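Local coordinates for protein proline dehydrogenase (Bradyrhizobium japonicum USDA 110, PDB 3HAZ) that probably oxidises proline to glutamate in two steps, using an FAD-dependent proline dehydrogenase and an NAD-dependent aldehyde dehydrogenase joined in one chain, at residues V680-E686 with L709-D715. Residues are numbered along the deposited sequence; the frame is centred on the assembly and turned at random.
Sequences VVAKPAE and LYLVTGD. With NAD (nicotinamide-adenine-dinucleotide), chain D.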
# COMPACT_ATOMS: atom_id res chain seq x y z
N VAL A 680 -42.21 -12.90 -12.11
CA VAL A 680 -42.10 -13.91 -13.16
C VAL A 680 -43.33 -14.81 -13.27
O VAL A 680 -43.89 -15.25 -12.26
CB VAL A 680 -40.85 -14.79 -12.94
CG1 VAL A 680 -40.71 -15.80 -14.06
CG2 VAL A 680 -39.60 -13.92 -12.84
N VAL A 681 -43.75 -15.05 -14.51
CA VAL A 681 -44.67 -16.14 -14.80
C VAL A 681 -43.88 -17.18 -15.60
O VAL A 681 -43.38 -16.89 -16.69
CB VAL A 681 -45.90 -15.67 -15.60
CG1 VAL A 681 -46.77 -16.86 -15.99
CG2 VAL A 681 -46.72 -14.67 -14.77
N ALA A 682 -43.76 -18.37 -15.04
CA ALA A 682 -42.93 -19.42 -15.63
C ALA A 682 -43.79 -20.55 -16.19
O ALA A 682 -44.68 -21.07 -15.51
CB ALA A 682 -41.96 -19.98 -14.59
N LYS A 683 -43.52 -20.94 -17.44
CA LYS A 683 -44.18 -22.10 -18.02
C LYS A 683 -43.14 -23.15 -18.41
O LYS A 683 -42.34 -22.93 -19.32
CB LYS A 683 -45.02 -21.74 -19.25
CG LYS A 683 -45.96 -22.87 -19.68
CD LYS A 683 -46.15 -22.91 -21.18
CE LYS A 683 -44.99 -23.61 -21.87
NZ LYS A 683 -45.14 -25.10 -21.91
N PRO A 684 -43.16 -24.29 -17.70
CA PRO A 684 -42.18 -25.36 -17.96
C PRO A 684 -42.60 -26.18 -19.16
O PRO A 684 -43.75 -26.10 -19.60
CB PRO A 684 -42.28 -26.21 -16.70
CG PRO A 684 -43.71 -26.04 -16.24
CD PRO A 684 -44.12 -24.64 -16.65
N ALA A 685 -41.67 -26.96 -19.69
CA ALA A 685 -41.98 -27.90 -20.76
C ALA A 685 -43.09 -28.85 -20.31
O ALA A 685 -43.13 -29.27 -19.15
CB ALA A 685 -40.74 -28.68 -21.15
N GLU A 686 -43.97 -29.18 -21.24
CA GLU A 686 -45.10 -30.05 -20.93
C GLU A 686 -44.66 -31.38 -20.30
O GLU A 686 -45.36 -31.93 -19.46
CB GLU A 686 -45.92 -30.31 -22.20
CG GLU A 686 -47.40 -30.49 -21.93
CD GLU A 686 -48.20 -30.75 -23.19
OE1 GLU A 686 -47.58 -30.93 -24.26
OE2 GLU A 686 -49.45 -30.77 -23.10
N LEU A 709 -43.85 -14.71 -8.18
CA LEU A 709 -43.55 -15.89 -8.98
C LEU A 709 -44.74 -16.83 -9.14
O LEU A 709 -45.25 -17.36 -8.15
CB LEU A 709 -42.38 -16.67 -8.35
CG LEU A 709 -42.01 -18.01 -9.00
CD1 LEU A 709 -41.52 -17.82 -10.43
CD2 LEU A 709 -40.95 -18.73 -8.16
N TYR A 710 -45.18 -17.03 -10.38
CA TYR A 710 -46.30 -17.93 -10.67
C TYR A 710 -45.93 -19.00 -11.68
O TYR A 710 -45.27 -18.73 -12.68
CB TYR A 710 -47.52 -17.14 -11.16
CG TYR A 710 -48.08 -16.20 -10.12
CD1 TYR A 710 -47.48 -14.97 -9.88
CD2 TYR A 710 -49.19 -16.54 -9.37
CE1 TYR A 710 -47.98 -14.10 -8.93
CE2 TYR A 710 -49.70 -15.68 -8.40
CZ TYR A 710 -49.08 -14.46 -8.19
OH TYR A 710 -49.57 -13.59 -7.24
N LEU A 711 -46.37 -20.23 -11.42
CA LEU A 711 -46.19 -21.32 -12.36
C LEU A 711 -47.47 -21.55 -13.16
O LEU A 711 -48.54 -21.73 -12.59
CB LEU A 711 -45.82 -22.61 -11.63
CG LEU A 711 -45.37 -23.74 -12.54
CD1 LEU A 711 -43.94 -23.49 -13.01
CD2 LEU A 711 -45.49 -25.08 -11.84
N VAL A 712 -47.34 -21.54 -14.48
CA VAL A 712 -48.45 -21.89 -15.36
C VAL A 712 -48.03 -23.05 -16.25
O VAL A 712 -47.07 -22.94 -17.01
CB VAL A 712 -48.85 -20.70 -16.25
CG1 VAL A 712 -49.85 -21.14 -17.30
CG2 VAL A 712 -49.41 -19.57 -15.41
N THR A 713 -48.73 -24.17 -16.15
CA THR A 713 -48.41 -25.34 -16.96
C THR A 713 -49.31 -25.48 -18.18
O THR A 713 -50.43 -24.96 -18.20
CB THR A 713 -48.48 -26.65 -16.14
OG1 THR A 713 -49.81 -26.80 -15.61
CG2 THR A 713 -47.46 -26.63 -15.01
N GLY A 714 -48.81 -26.19 -19.19
CA GLY A 714 -49.56 -26.41 -20.41
C GLY A 714 -48.65 -26.63 -21.59
O GLY A 714 -47.44 -26.81 -21.43
N ASP A 715 -49.22 -26.60 -22.79
CA ASP A 715 -48.47 -26.81 -24.01
C ASP A 715 -47.93 -25.51 -24.59
O ASP A 715 -47.87 -24.49 -23.90
CB ASP A 715 -49.35 -27.52 -25.05
CG ASP A 715 -50.73 -26.91 -25.15
OD1 ASP A 715 -50.92 -25.78 -24.66
OD2 ASP A 715 -51.63 -27.58 -25.70
PA NAD D . -39.33 -26.45 -27.86
O1A NAD D . -39.15 -25.24 -28.95
O2A NAD D . -39.99 -27.60 -28.51
O5B NAD D . -40.29 -25.87 -26.63
C5B NAD D . -39.68 -25.50 -25.40
C4B NAD D . -40.61 -24.63 -24.55
O4B NAD D . -41.37 -23.60 -25.29
C3B NAD D . -41.77 -25.41 -23.80
O3B NAD D . -41.99 -25.19 -22.43
C2B NAD D . -42.92 -25.27 -24.79
O2B NAD D . -44.19 -25.78 -24.48
C1B NAD D . -42.77 -23.86 -25.17
N9A NAD D . -43.45 -23.56 -26.43
C8A NAD D . -43.72 -24.42 -27.45
N7A NAD D . -44.39 -23.69 -28.47
C5A NAD D . -44.52 -22.35 -28.04
C6A NAD D . -45.08 -21.22 -28.63
N6A NAD D . -45.69 -21.33 -29.95
N1A NAD D . -45.07 -20.03 -27.98
C2A NAD D . -44.50 -19.93 -26.73
N3A NAD D . -43.94 -21.04 -26.14
C4A NAD D . -43.95 -22.25 -26.80
O3 NAD D . -37.85 -26.88 -27.20
PN NAD D . -37.71 -28.33 -26.38
O1N NAD D . -38.32 -29.56 -27.34
O2N NAD D . -38.44 -28.27 -25.12
O5D NAD D . -36.10 -28.65 -26.06
C5D NAD D . -35.22 -28.99 -27.12
C4D NAD D . -34.58 -27.75 -27.79
O4D NAD D . -34.16 -26.65 -26.87
C3D NAD D . -33.35 -27.92 -28.78
O3D NAD D . -33.47 -27.44 -30.10
C2D NAD D . -32.21 -27.38 -27.89
O2D NAD D . -30.88 -27.28 -28.37
C1D NAD D . -32.86 -26.23 -27.24
N1N NAD D . -32.10 -25.89 -26.03
C2N NAD D . -31.10 -24.91 -26.11
C3N NAD D . -30.33 -24.58 -24.91
C7N NAD D . -29.23 -23.50 -24.99
O7N NAD D . -28.76 -23.09 -23.99
N7N NAD D . -28.89 -22.91 -26.26
C4N NAD D . -30.60 -25.28 -23.63
C5N NAD D . -31.61 -26.25 -23.56
C6N NAD D . -32.39 -26.58 -24.77
O HOH W 1 -46.29 -27.19 -18.65
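Lys683 reaches from the end of its strand to the backbone of Gly714 and Asp715, and its ammonium group shows how a Rossmann-type nucleotide site ties cofactor to backbone. The chain leaves with CG anti to the backbone N (chi1 -167°) and then bends at each later torsion, which carries NZ onward past the ends of the strands, between the loop and the NAD ribose. There NZ donates to Gly714 O at 2.9 Å, from above the carbonyl plane, to Pro684 O of its own segment, likewise from above, and weakly to Asp715 O. It also donates to O2B of the NAD adenosine ribose at 2.8 Å, with a weak bond to O3B. With an alanine in its place, the ribose hydroxyls would probably lose this donor, and the carbonyls of Pro684 and Gly714 the partner they share. A water adds a second link, donating to Pro684 O and accepting from Gly714 N.

Behind this grip the strands run parallel, 22° apart, laced by nearly straight bonds such as Ala682 N to Tyr710 O (2.8 Å). On one face Val681 CG1 meets Val712 CG2 obliquely at 3.8 Å. On the other, Leu711 CD1 lies against the CD-CG side of the Pro684 ring, 3.8 Å from its CD, the two side chains crossing at about a right angle.

Helix 689-702 links the two strands in a beta-alpha-beta unit and, with helix 664-675, packs against the face of Leu709 and Leu711; helices 549-567 and 716-724 pack on that of Val681, while strand 641-656 pairs with the far edge of strand 679-683.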